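Local coordinates for DUF1573 domain-containing protein (Porphyromonas gingivalis, PDB 2QSV) that is of unknown function, perhaps a cysteine-type peptidase, its C-terminal part here forming two immunoglobulin-like beta-sandwich domains, at residues A8-P13 and L63-A68; P43-L48 and V101-V106; T124-G129 and I214-E219; R158-T163 and E191-I196. All coordinates share one frame; numbering follows the deposited sequence. Where two conformers were deposited one is given.

Interaction 1: A8-P13 and L63-A68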
loop_
_atom_site.group_PDB
_atom_site.type_symbol
_atom_site.label_atom_id
_atom_site.label_comp_id
_atom_site.label_asym_id
_atom_site.label_seq_id
_atom_site.Cartn_x
_atom_site.Cartn_y
_atom_site.Cartn_z
ATOM N N ALA A 8 2.272 7.199 -10.378
ATOM C CA ALA A 8 3.244 6.172 -10.041
ATOM C C ALA A 8 2.546 5.068 -9.216
ATOM O O ALA A 8 2.920 3.887 -9.311
ATOM C CB ALA A 8 4.404 6.775 -9.260
ATOM N N ARG A 9 1.535 5.475 -8.435
ATOM C CA ARG A 9 0.793 4.599 -7.520
ATOM C C ARG A 9 -0.714 4.713 -7.752
ATOM O O ARG A 9 -1.220 5.806 -8.002
ATOM C CB ARG A 9 1.062 4.995 -6.072
ATOM C CG ARG A 9 2.350 4.478 -5.455
ATOM C CD ARG A 9 2.254 4.534 -3.911
ATOM N NE ARG A 9 1.123 3.756 -3.377
ATOM C CZ ARG A 9 0.612 3.880 -2.149
ATOM N NH1 ARG A 9 1.106 4.763 -1.284
ATOM N NH2 ARG A 9 -0.412 3.123 -1.786
ATOM N N LEU A 10 -1.427 3.600 -7.658
ATOM C CA LEU A 10 -2.891 3.613 -7.717
ATOM C C LEU A 10 -3.399 2.940 -6.443
ATOM O O LEU A 10 -2.822 1.951 -5.984
ATOM C CB LEU A 10 -3.414 2.908 -8.968
ATOM C CG LEU A 10 -3.138 3.444 -10.389
ATOM C CD1 LEU A 10 -3.638 2.457 -11.429
ATOM C CD2 LEU A 10 -3.750 4.828 -10.641
ATOM N N LEU A 11 -4.448 3.490 -5.849
ATOM C CA LEU A 11 -4.875 3.041 -4.527
ATOM C C LEU A 11 -6.375 2.884 -4.510
ATOM O O LEU A 11 -7.104 3.852 -4.758
ATOM C CB LEU A 11 -4.401 4.016 -3.444
ATOM C CG LEU A 11 -4.828 3.805 -1.986
ATOM C CD1 LEU A 11 -4.352 2.423 -1.353
ATOM C CD2 LEU A 11 -4.312 4.983 -1.153
ATOM N N PHE A 12 -6.830 1.647 -4.301
ATOM C CA PHE A 12 -8.247 1.372 -4.153
ATOM C C PHE A 12 -8.702 1.903 -2.773
ATOM O O PHE A 12 -7.894 2.009 -1.858
ATOM C CB PHE A 12 -8.532 -0.133 -4.285
ATOM C CG PHE A 12 -8.631 -0.617 -5.704
ATOM C CD1 PHE A 12 -9.817 -0.471 -6.427
ATOM C CD2 PHE A 12 -7.545 -1.222 -6.315
ATOM C CE1 PHE A 12 -9.919 -0.901 -7.762
ATOM C CE2 PHE A 12 -7.629 -1.681 -7.634
ATOM C CZ PHE A 12 -8.836 -1.519 -8.368
ATOM N N PRO A 13 -9.996 2.271 -2.635
ATOM C CA PRO A 13 -10.447 2.572 -1.267
ATOM C C PRO A 13 -10.384 1.302 -0.363
ATOM O O PRO A 13 -10.351 0.170 -0.884
ATOM C CB PRO A 13 -11.892 3.035 -1.444
ATOM C CG PRO A 13 -12.317 2.545 -2.820
ATOM C CD PRO A 13 -11.058 2.420 -3.647
ATOM N N LEU A 63 -6.952 3.845 -18.750
ATOM C CA LEU A 63 -7.146 2.475 -18.281
ATOM C C LEU A 63 -7.942 2.479 -16.967
ATOM O O LEU A 63 -7.585 3.186 -16.008
ATOM C CB LEU A 63 -5.799 1.730 -18.133
ATOM C CG LEU A 63 -4.760 1.880 -19.264
ATOM C CD1 LEU A 63 -3.430 1.222 -18.915
ATOM C CD2 LEU A 63 -5.298 1.356 -20.604
ATOM N N ASN A 64 -9.026 1.709 -16.954
ATOM C CA ASN A 64 -9.866 1.563 -15.764
ATOM C C ASN A 64 -9.726 0.167 -15.184
ATOM O O ASN A 64 -10.206 -0.799 -15.760
ATOM C CB ASN A 64 -11.344 1.879 -16.064
ATOM C CG ASN A 64 -11.531 3.267 -16.677
ATOM O OD1 ASN A 64 -12.013 3.393 -17.805
ATOM N ND2 ASN A 64 -11.113 4.301 -15.960
ATOM N N LEU A 65 -9.041 0.081 -14.051
ATOM C CA LEU A 65 -8.838 -1.181 -13.366
ATOM C C LEU A 65 -10.005 -1.393 -12.407
ATOM O O LEU A 65 -10.188 -0.625 -11.455
ATOM C CB LEU A 65 -7.509 -1.157 -12.605
ATOM C CG LEU A 65 -6.158 -1.139 -13.329
ATOM C CD1 LEU A 65 -5.972 0.031 -14.308
ATOM C CD2 LEU A 65 -5.077 -1.092 -12.263
ATOM N N SER A 66 -10.792 -2.424 -12.682
ATOM C CA SER A 66 -11.883 -2.847 -11.811
ATOM C C SER A 66 -11.399 -3.791 -10.735
ATOM O O SER A 66 -10.631 -4.716 -11.008
ATOM C CB SER A 66 -12.954 -3.587 -12.610
ATOM O OG SER A 66 -13.609 -2.694 -13.483
ATOM N N LEU A 67 -11.918 -3.597 -9.525
ATOM C CA LEU A 67 -11.610 -4.458 -8.420
ATOM C C LEU A 67 -12.284 -5.799 -8.597
ATOM O O LEU A 67 -13.482 -5.872 -8.825
ATOM C CB LEU A 67 -12.055 -3.810 -7.094
ATOM C CG LEU A 67 -11.628 -4.513 -5.802
ATOM C CD1 LEU A 67 -10.090 -4.640 -5.640
ATOM C CD2 LEU A 67 -12.257 -3.766 -4.597
ATOM N N ALA A 68 -11.505 -6.859 -8.450
ATOM C CA ALA A 68 -12.014 -8.217 -8.513
ATOM C C ALA A 68 -11.239 -9.049 -7.500
ATOM O O ALA A 68 -10.240 -9.651 -7.847
ATOM C CB ALA A 68 -11.842 -8.790 -9.966
#

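Interaction 2: P43-L48 and V101-V106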
loop_
_atom_site.group_PDB
_atom_site.type_symbol
_atom_site.label_atom_id
_atom_site.label_comp_id
_atom_site.label_asym_id
_atom_site.label_seq_id
_atom_site.Cartn_x
_atom_site.Cartn_y
_atom_site.Cartn_z
ATOM N N PRO A 43 -2.273 -6.870 -11.435
ATOM C CA PRO A 43 -2.534 -7.342 -10.075
ATOM C C PRO A 43 -3.588 -8.456 -10.028
ATOM O O PRO A 43 -4.568 -8.405 -10.777
ATOM C CB PRO A 43 -3.071 -6.088 -9.387
ATOM C CG PRO A 43 -2.347 -4.995 -10.047
ATOM C CD PRO A 43 -2.290 -5.403 -11.506
ATOM N N SER A 44 -3.393 -9.442 -9.154
ATOM C CA SER A 44 -4.336 -10.559 -9.023
ATOM C C SER A 44 -5.755 -10.147 -8.609
ATOM O O SER A 44 -6.697 -10.940 -8.762
ATOM C CB SER A 44 -3.823 -11.561 -8.000
ATOM O OG SER A 44 -3.811 -10.977 -6.716
ATOM N N PHE A 45 -5.895 -8.927 -8.078
ATOM C CA PHE A 45 -7.172 -8.437 -7.548
ATOM C C PHE A 45 -7.839 -7.422 -8.469
ATOM O O PHE A 45 -8.823 -6.787 -8.083
ATOM C CB PHE A 45 -7.010 -7.840 -6.123
ATOM C CG PHE A 45 -5.891 -6.801 -5.999
ATOM C CD1 PHE A 45 -6.110 -5.450 -6.294
ATOM C CD2 PHE A 45 -4.617 -7.180 -5.577
ATOM C CE1 PHE A 45 -5.070 -4.496 -6.162
ATOM C CE2 PHE A 45 -3.580 -6.234 -5.423
ATOM C CZ PHE A 45 -3.813 -4.896 -5.704
ATOM N N VAL A 46 -7.313 -7.263 -9.686
ATOM C CA VAL A 46 -7.949 -6.363 -10.650
ATOM C C VAL A 46 -8.343 -7.036 -11.965
ATOM O O VAL A 46 -7.821 -8.093 -12.320
ATOM C CB VAL A 46 -7.143 -5.050 -10.960
ATOM C CG1 VAL A 46 -6.606 -4.362 -9.708
ATOM C CG2 VAL A 46 -6.086 -5.280 -12.003
ATOM N N SER A 47 -9.263 -6.376 -12.669
ATOM C CA SER A 47 -9.711 -6.731 -14.014
ATOM C C SER A 47 -9.407 -5.596 -14.966
ATOM O O SER A 47 -9.615 -4.415 -14.616
ATOM C CB SER A 47 -11.218 -6.957 -14.015
ATOM O OG SER A 47 -11.487 -8.336 -14.014
ATOM N N LEU A 48 -8.911 -5.947 -16.151
ATOM C CA LEU A 48 -8.713 -5.001 -17.242
ATOM C C LEU A 48 -8.863 -5.690 -18.615
ATOM O O LEU A 48 -8.109 -6.608 -18.947
ATOM C CB LEU A 48 -7.350 -4.316 -17.131
ATOM C CG LEU A 48 -7.009 -3.173 -18.101
ATOM C CD1 LEU A 48 -7.795 -1.920 -17.752
ATOM C CD2 LEU A 48 -5.499 -2.881 -18.098
ATOM N N VAL A 101 -0.112 -0.936 -7.641
ATOM C CA VAL A 101 -1.507 -0.875 -7.310
ATOM C C VAL A 101 -1.687 -1.430 -5.874
ATOM O O VAL A 101 -1.267 -2.556 -5.574
ATOM C CB VAL A 101 -2.330 -1.667 -8.350
ATOM C CG1 VAL A 101 -3.816 -1.489 -8.132
ATOM C CG2 VAL A 101 -1.921 -1.289 -9.819
ATOM N N SER A 102 -2.312 -0.639 -5.000
ATOM C CA SER A 102 -2.536 -1.004 -3.594
ATOM C C SER A 102 -4.001 -1.175 -3.255
ATOM O O SER A 102 -4.877 -0.436 -3.744
ATOM C CB SER A 102 -1.924 0.023 -2.643
ATOM O OG SER A 102 -0.515 -0.059 -2.707
ATOM N N LEU A 103 -4.262 -2.180 -2.430
ATOM C CA LEU A 103 -5.592 -2.489 -1.943
ATOM C C LEU A 103 -5.538 -2.708 -0.425
ATOM O O LEU A 103 -4.861 -3.642 0.037
ATOM C CB LEU A 103 -6.135 -3.767 -2.631
ATOM C CG LEU A 103 -7.467 -4.357 -2.132
ATOM C CD1 LEU A 103 -8.617 -3.338 -2.293
ATOM C CD2 LEU A 103 -7.760 -5.672 -2.861
ATOM N N PRO A 104 -6.237 -1.845 0.347
ATOM C CA PRO A 104 -6.515 -2.118 1.772
ATOM C C PRO A 104 -7.717 -3.035 1.913
ATOM O O PRO A 104 -8.846 -2.569 1.963
ATOM C CB PRO A 104 -6.809 -0.713 2.380
ATOM C CG PRO A 104 -6.666 0.322 1.150
ATOM C CD PRO A 104 -6.806 -0.550 -0.093
ATOM N N LEU A 105 -7.468 -4.347 1.952
ATOM C CA LEU A 105 -8.530 -5.336 1.975
ATOM C C LEU A 105 -8.834 -5.657 3.446
ATOM O O LEU A 105 -7.927 -6.061 4.213
ATOM C CB LEU A 105 -8.131 -6.598 1.184
ATOM C CG LEU A 105 -9.200 -7.697 1.134
ATOM C CD1 LEU A 105 -10.504 -7.252 0.435
ATOM C CD2 LEU A 105 -8.684 -9.030 0.506
ATOM N N VAL A 106 -10.082 -5.433 3.863
ATOM C CA VAL A 106 -10.472 -5.651 5.270
ATOM C C VAL A 106 -11.455 -6.836 5.410
ATOM O O VAL A 106 -11.934 -7.362 4.408
ATOM C CB VAL A 106 -11.028 -4.320 5.962
ATOM C CG1 VAL A 106 -9.962 -3.184 5.910
ATOM C CG2 VAL A 106 -12.341 -3.861 5.347
#

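Interaction 3: T124-G129 and I214-E219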
loop_
_atom_site.group_PDB
_atom_site.type_symbol
_atom_site.label_atom_id
_atom_site.label_comp_id
_atom_site.label_asym_id
_atom_site.label_seq_id
_atom_site.Cartn_x
_atom_site.Cartn_y
_atom_site.Cartn_z
ATOM N N THR A 124 -1.225 6.549 18.572
ATOM C CA THR A 124 -1.208 6.773 17.118
ATOM C C THR A 124 -0.358 7.982 16.670
ATOM O O THR A 124 -0.430 8.418 15.530
ATOM C CB THR A 124 -2.618 6.805 16.528
ATOM O OG1 THR A 124 -3.416 7.726 17.271
ATOM C CG2 THR A 124 -3.260 5.379 16.577
ATOM N N TYR A 125 0.448 8.495 17.586
ATOM C CA TYR A 125 1.295 9.637 17.330
ATOM C C TYR A 125 2.578 9.416 18.093
ATOM O O TYR A 125 2.576 9.346 19.316
ATOM C CB TYR A 125 0.600 10.926 17.777
ATOM C CG TYR A 125 1.394 12.203 17.433
ATOM C CD1 TYR A 125 1.237 12.846 16.210
ATOM C CD2 TYR A 125 2.294 12.757 18.348
ATOM C CE1 TYR A 125 1.955 14.040 15.899
ATOM C CE2 TYR A 125 3.021 13.938 18.052
ATOM C CZ TYR A 125 2.842 14.566 16.826
ATOM O OH TYR A 125 3.558 15.733 16.542
ATOM N N LEU A 126 3.675 9.274 17.381
ATOM C CA LEU A 126 4.950 9.091 18.026
ATOM C C LEU A 126 5.969 10.106 17.472
ATOM O O LEU A 126 6.365 10.028 16.307
ATOM C CB LEU A 126 5.474 7.644 17.805
ATOM C CG LEU A 126 6.920 7.361 18.275
ATOM C CD1 LEU A 126 7.084 7.502 19.796
ATOM C CD2 LEU A 126 7.402 5.958 17.846
ATOM N N ASP A 127 6.414 11.031 18.316
ATOM C CA ASP A 127 7.470 11.959 17.893
ATOM C C ASP A 127 8.761 11.488 18.509
ATOM O O ASP A 127 8.940 11.573 19.726
ATOM C CB ASP A 127 7.138 13.415 18.301
ATOM C CG ASP A 127 8.068 14.467 17.622
ATOM O OD1 ASP A 127 9.193 14.145 17.145
ATOM O OD2 ASP A 127 7.638 15.634 17.571
HETATM N N MSE A 128 9.652 10.943 17.688
HETATM C CA MSE A 128 10.920 10.427 18.199
HETATM C C MSE A 128 12.001 11.481 18.472
HETATM O O MSE A 128 13.087 11.153 18.964
HETATM C CB MSE A 128 11.449 9.355 17.278
HETATM C CG MSE A 128 10.455 8.227 17.156
HETATM SE SE MSE A 128 11.146 6.812 16.119
HETATM C CE MSE A 128 12.807 6.436 16.971
ATOM N N GLY A 129 11.686 12.736 18.196
ATOM C CA GLY A 129 12.636 13.828 18.356
ATOM C C GLY A 129 13.834 13.764 17.417
ATOM O O GLY A 129 13.744 13.266 16.285
ATOM N N ILE A 214 -0.452 5.067 12.509
ATOM C CA ILE A 214 0.361 5.691 13.481
ATOM C C ILE A 214 1.272 6.667 12.746
ATOM O O ILE A 214 2.024 6.261 11.853
ATOM C CB ILE A 214 1.282 4.644 14.208
ATOM C CG1 ILE A 214 0.426 3.608 14.941
ATOM C CG2 ILE A 214 2.182 5.335 15.233
ATOM C CD1 ILE A 214 1.276 2.406 15.346
ATOM N N LYS A 215 1.202 7.936 13.122
ATOM C CA LYS A 215 2.145 8.924 12.592
ATOM C C LYS A 215 3.418 8.948 13.414
ATOM O O LYS A 215 3.392 9.170 14.613
ATOM C CB LYS A 215 1.535 10.335 12.563
ATOM C CG LYS A 215 2.610 11.448 12.313
ATOM C CD LYS A 215 3.238 11.355 10.900
ATOM C CE LYS A 215 2.208 11.620 9.805
ATOM N NZ LYS A 215 2.453 10.889 8.555
ATOM N N VAL A 216 4.529 8.680 12.759
ATOM C CA VAL A 216 5.835 8.729 13.354
ATOM C C VAL A 216 6.626 9.950 12.806
ATOM O O VAL A 216 6.729 10.153 11.585
ATOM C CB VAL A 216 6.610 7.427 13.067
ATOM C CG1 VAL A 216 8.009 7.429 13.734
ATOM C CG2 VAL A 216 5.793 6.181 13.541
ATOM N N LYS A 217 7.159 10.743 13.717
ATOM C CA LYS A 217 8.048 11.867 13.414
ATOM C C LYS A 217 9.445 11.661 13.964
ATOM O O LYS A 217 9.635 11.082 15.051
ATOM C CB LYS A 217 7.480 13.151 13.981
ATOM C CG LYS A 217 6.285 13.631 13.239
ATOM C CD LYS A 217 5.715 14.875 13.944
ATOM C CE LYS A 217 4.480 15.324 13.200
ATOM N NZ LYS A 217 3.920 16.519 13.893
ATOM N N ALA A 218 10.427 12.117 13.188
ATOM C CA ALA A 218 11.828 12.038 13.547
ATOM C C ALA A 218 12.594 13.157 12.808
ATOM O O ALA A 218 12.214 13.544 11.705
ATOM C CB ALA A 218 12.386 10.661 13.192
ATOM N N GLU A 219 13.639 13.691 13.435
ATOM C CA GLU A 219 14.537 14.671 12.783
ATOM C C GLU A 219 15.997 14.311 13.014
ATOM O O GLU A 219 16.328 13.628 14.001
ATOM C CB GLU A 219 14.224 16.115 13.207
ATOM C CG GLU A 219 14.333 16.378 14.687
ATOM C CD GLU A 219 13.561 17.632 15.130
ATOM O OE1 GLU A 219 13.830 18.725 14.567
ATOM O OE2 GLU A 219 12.697 17.517 16.048
HETATM O O HOH W 1 11.137 14.926 15.443
#

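Interaction 4: R158-T163 and E191-I196. With NA (sodium ion), chain C.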
loop_
_atom_site.group_PDB
_atom_site.type_symbol
_atom_site.label_atom_id
_atom_site.label_comp_id
_atom_site.label_asym_id
_atom_site.label_seq_id
_atom_site.Cartn_x
_atom_site.Cartn_y
_atom_site.Cartn_z
ATOM N N ARG A 158 5.716 2.850 4.183
ATOM C CA ARG A 158 6.122 3.253 2.826
ATOM C C ARG A 158 7.494 3.980 2.850
ATOM O O ARG A 158 8.269 3.883 1.916
ATOM C CB ARG A 158 5.050 4.151 2.158
ATOM C CG ARG A 158 3.632 3.541 2.028
ATOM C CD ARG A 158 3.592 2.237 1.227
ATOM N NE ARG A 158 2.213 1.787 0.928
ATOM C CZ ARG A 158 1.820 0.516 0.744
ATOM N NH1 ARG A 158 2.695 -0.489 0.854
ATOM N NH2 ARG A 158 0.531 0.243 0.454
ATOM N N ASN A 159 7.796 4.678 3.925
ATOM C CA ASN A 159 9.061 5.369 4.046
ATOM C C ASN A 159 10.223 4.400 4.292
ATOM O O ASN A 159 10.149 3.562 5.223
ATOM C CB ASN A 159 8.935 6.421 5.150
ATOM C CG ASN A 159 10.079 7.410 5.157
ATOM O OD1 ASN A 159 11.252 7.040 5.298
ATOM N ND2 ASN A 159 9.740 8.672 5.017
ATOM N N PRO A 160 11.305 4.498 3.452
ATOM C CA PRO A 160 12.446 3.613 3.523
ATOM C C PRO A 160 13.299 3.772 4.785
ATOM O O PRO A 160 14.122 2.914 5.046
ATOM C CB PRO A 160 13.273 3.994 2.261
ATOM C CG PRO A 160 12.953 5.413 2.042
ATOM C CD PRO A 160 11.475 5.496 2.345
ATOM N N ALA A 161 13.131 4.850 5.535
ATOM C CA ALA A 161 13.867 5.025 6.792
ATOM C C ALA A 161 13.134 4.376 7.996
ATOM O O ALA A 161 13.687 4.307 9.085
ATOM C CB ALA A 161 14.091 6.503 7.079
ATOM N N LEU A 162 11.902 3.927 7.778
ATOM C CA LEU A 162 10.990 3.484 8.857
ATOM C C LEU A 162 10.614 2.012 8.702
ATOM O O LEU A 162 10.137 1.607 7.636
ATOM C CB LEU A 162 9.713 4.327 8.847
ATOM C CG LEU A 162 8.564 3.979 9.838
ATOM C CD1 LEU A 162 8.925 4.123 11.317
ATOM C CD2 LEU A 162 7.353 4.834 9.541
ATOM N N THR A 163 10.826 1.225 9.758
ATOM C CA THR A 163 10.310 -0.149 9.807
ATOM C C THR A 163 9.469 -0.389 11.061
ATOM O O THR A 163 9.636 0.303 12.046
ATOM C CB THR A 163 11.422 -1.221 9.745
ATOM O OG1 THR A 163 12.345 -1.015 10.817
ATOM C CG2 THR A 163 12.161 -1.167 8.398
ATOM N N GLU A 191 18.894 10.198 1.604
ATOM C CA GLU A 191 17.743 10.695 0.844
ATOM C C GLU A 191 17.565 12.213 0.923
ATOM O O GLU A 191 16.581 12.756 0.403
ATOM C CB GLU A 191 16.449 10.038 1.347
ATOM C CG GLU A 191 16.418 8.510 1.292
ATOM C CD GLU A 191 15.986 7.949 -0.052
ATOM O OE1 GLU A 191 15.362 8.691 -0.851
ATOM O OE2 GLU A 191 16.262 6.746 -0.296
ATOM N N GLY A 192 18.488 12.894 1.609
ATOM C CA GLY A 192 18.404 14.345 1.800
ATOM C C GLY A 192 17.169 14.815 2.527
ATOM O O GLY A 192 16.607 15.856 2.189
ATOM N N TRP A 193 16.719 14.032 3.510
ATOM C CA TRP A 193 15.639 14.467 4.409
ATOM C C TRP A 193 16.275 14.914 5.724
ATOM O O TRP A 193 17.207 14.268 6.221
ATOM C CB TRP A 193 14.606 13.349 4.661
ATOM C CG TRP A 193 13.968 12.790 3.406
ATOM C CD1 TRP A 193 13.637 13.482 2.264
ATOM C CD2 TRP A 193 13.563 11.430 3.179
ATOM N NE1 TRP A 193 13.071 12.633 1.335
ATOM C CE2 TRP A 193 13.015 11.369 1.867
ATOM C CE3 TRP A 193 13.615 10.255 3.948
ATOM C CZ2 TRP A 193 12.513 10.178 1.318
ATOM C CZ3 TRP A 193 13.125 9.079 3.402
ATOM C CH2 TRP A 193 12.579 9.049 2.100
ATOM N N GLN A 194 15.802 16.037 6.261
ATOM C CA GLN A 194 16.236 16.492 7.574
ATOM C C GLN A 194 15.264 15.959 8.619
ATOM O O GLN A 194 15.609 15.827 9.790
ATOM C CB GLN A 194 16.304 18.026 7.651
ATOM C CG GLN A 194 17.558 18.656 7.033
ATOM C CD GLN A 194 18.829 18.348 7.817
ATOM O OE1 GLN A 194 19.758 17.742 7.286
ATOM N NE2 GLN A 194 18.872 18.760 9.083
ATOM N N SER A 195 14.041 15.676 8.177
ATOM C CA SER A 195 13.006 15.143 9.038
ATOM C C SER A 195 12.050 14.249 8.240
ATOM O O SER A 195 11.942 14.347 6.992
ATOM C CB SER A 195 12.258 16.281 9.723
ATOM O OG SER A 195 11.468 16.984 8.793
ATOM N N ILE A 196 11.380 13.350 8.955
ATOM C CA ILE A 196 10.333 12.540 8.347
ATOM C C ILE A 196 9.039 12.682 9.106
ATOM O O ILE A 196 9.028 13.005 10.280
ATOM C CB ILE A 196 10.704 11.040 8.227
ATOM C CG1 ILE A 196 11.108 10.437 9.582
ATOM C CG2 ILE A 196 11.750 10.810 7.161
ATOM C CD1 ILE A 196 11.064 8.924 9.601
HETATM NA NA NA C . 9.707 1.022 4.913
HETATM O O HOH W 2 9.529 0.800 2.398
HETATM O O HOH W 3 11.399 -0.095 5.412
HETATM O O HOH W 4 9.069 -1.441 5.386
#

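Interaction 1: A8-P13 and L63-A68
L10 pairs with L65 and F12 with L67, so A8-P13 and L63-A68 run in the same general sense; CA-CA spacings of 9.5 and 8.0 Å for these pairs leave the gap to side chains, with no hydrogen bond between the two backbones. The F12 ring does most of the bridging. L67 CD1 sits almost squarely over the middle of one face, 4.1 Å from the ring centroid and 2° off the ring normal, a CH-pi contact. L67 CB lies over the same face but out at its rim, 3.7 Å from F12 CE1. The carbonyl of L65 approaches the rim instead, near the ring plane, with its O 3.5 Å from F12 CZ. With F12 CG turned beside its own backbone N (chi1 -82°), the ring leaves the end of strand 9-11 and reaches across to strand 61-67. One layer along, L10 and L65 meet by methyl groups, L10 CD1 to L65 CD2 at 3.9 Å, the two side chains crossing at about a right angle. Everything that touches is apolar apart from the backbone around L65 and S66. This is face-to-face packing of the two sheets of a beta sandwich in the N-terminal domain. Strand 9-11 is at the margin of the mixed sheet, paired in parallel with strand 94-105 through bonds of L10 and F12 to S102. Strand 61-67 lies between strands 22-29 and 46-47, and V23 also touches both L10 and F12.

Interaction 2: P43-L48 and V101-V106
The F45 ring overlaps L103, whose CB stands over one face at 4.0 Å from the ring centroid, 22° off the normal and displaced toward the rim. L103 CD2 follows the other end of the ring, 3.8 Å from F45 CG, so the leucine is laid along the phenyl group rather than pointed at its centre. The opposite face is covered from within the same loop by P43 CB, which rests over the ring centre and completes a sandwich of proline, phenyl and leucine. V101 O lies in the ring plane at the rim, 3.5 Å from F45 CZ; V101 CG1 comes in from off the plane, on the P43 side, 3.8 Å from F45 CE1. P43-V46 is a type I beta turn, closed by V46 N to P43 O at 3.2 Å; it leads from strand 35-41 of one sheet into strand 46-47 of the other, and P43, F45 and V46 fill the space between the layers of the beta sandwich. F45 takes the crowded position, its CG between backbone N and carbonyl carbon (chi1 51°), and this sends the ring inward against strand 94-105. P43 CG presses on V101 CB at 3.7 Å, the two side chains at about a right angle. V46 adds a looser touch, its CG1 4.3 Å from V101 CG1. S102 faces the other way, and its OG is hydrogen-bonded to D79 OD1 on strand 76-87.

Interaction 3: T124-G129 and I214-E219
L126 N reaches K215 O at 2.8 Å and L126 O takes K217 N at the same distance, the core of a parallel pairing between strands 125-129 and 214-219, whose axes differ by 10°. M128 N continues it to K217 O, but the next bond, from E219 N, goes to G129 O at 2.9 Å, skipping M128, as in a beta bulge. Beside this, K217 extends straight beyond CG, and its NZ donates to Y125 OH at 2.8 Å. On the other face the selenium of selenomethionine M128 meets V216 CG1 at 4.0 Å, next to L126. Further out, D127 OD1 accepts G129 N at 3.1 Å, an Asx turn; the donor comes on the anti side, 34° out of the carboxylate plane. A water 2.7 Å from D127 OD1 also bonds to E219 OE2 and probably moderates the repulsion of two like charges. K215 bends away toward D199, with which its NZ forms a salt bridge. The chemistry splits by face: tyrosine, aspartate and lysines on one, L126 and V216 on the other, which fits a sandwich sheet of the C-terminal Ig-like domain with one face to the surface and the other to the core.

Interaction 4: R158-T163 and E191-I196
N159 turns its side-chain amide to the W193 ring without a hydrogen bond between them: OD1 lies 3.4 Å from W193 CZ3, with the amide and ring planes 62° apart. That oxygen is engaged within its own loop, in an Asx turn at the start of a type I beta turn from N159 to L162. A161 N donates to OD1 at 2.9 Å, in the carbonyl plane, which fixes the rotation of the amide; its ND2 is then directed to I196, 3.6 Å from CG2. N159 CG, anti to its own backbone N (chi1 -167°), extends toward W193 and I196. P160 meets the indole at its edge, CG 3.7 Å from W193 CH2, and P160 CD lies in the plane of the indole. E191 CB lies over the centre of one indole face, brought there after helix 185-190, whose end at G192 is a Schellman motif. The contact thus joins two loops at the surface of the C-terminal Ig-like domain, beside strands 162-166 and 195-204. Two carbonyls of the N159-L162 turn help bind a sodium ion, together with T157 OG1 and three waters: N159 O lies 2.6 Å and L162 O 2.8 Å from the metal.

Overall arrangement
Interactions 1 and 2 are buried in the N-terminal sandwich, their centres about 7 Å apart, and hold the same sheets: strand 9-11 neighbours 94-105, and 46-47 probably pairs with 61-67 by backbone bonds. Both rely on phenylalanine rings and aliphatic groups, and neither has a hydrogen bond across its own pair of segments. Interactions 3 and 4 belong to the C-terminal domain. The former is a partly buried margin of a sheet, tied by backbone bonds and polar side chains; the latter is a surface contact of loops with a sodium site, probably joined to interaction 3 by a hydrogen bond from I196 N to A218 O. Between the domains, R158 packs against S102 and forms a salt bridge to D79, which probably offsets the nearby R9.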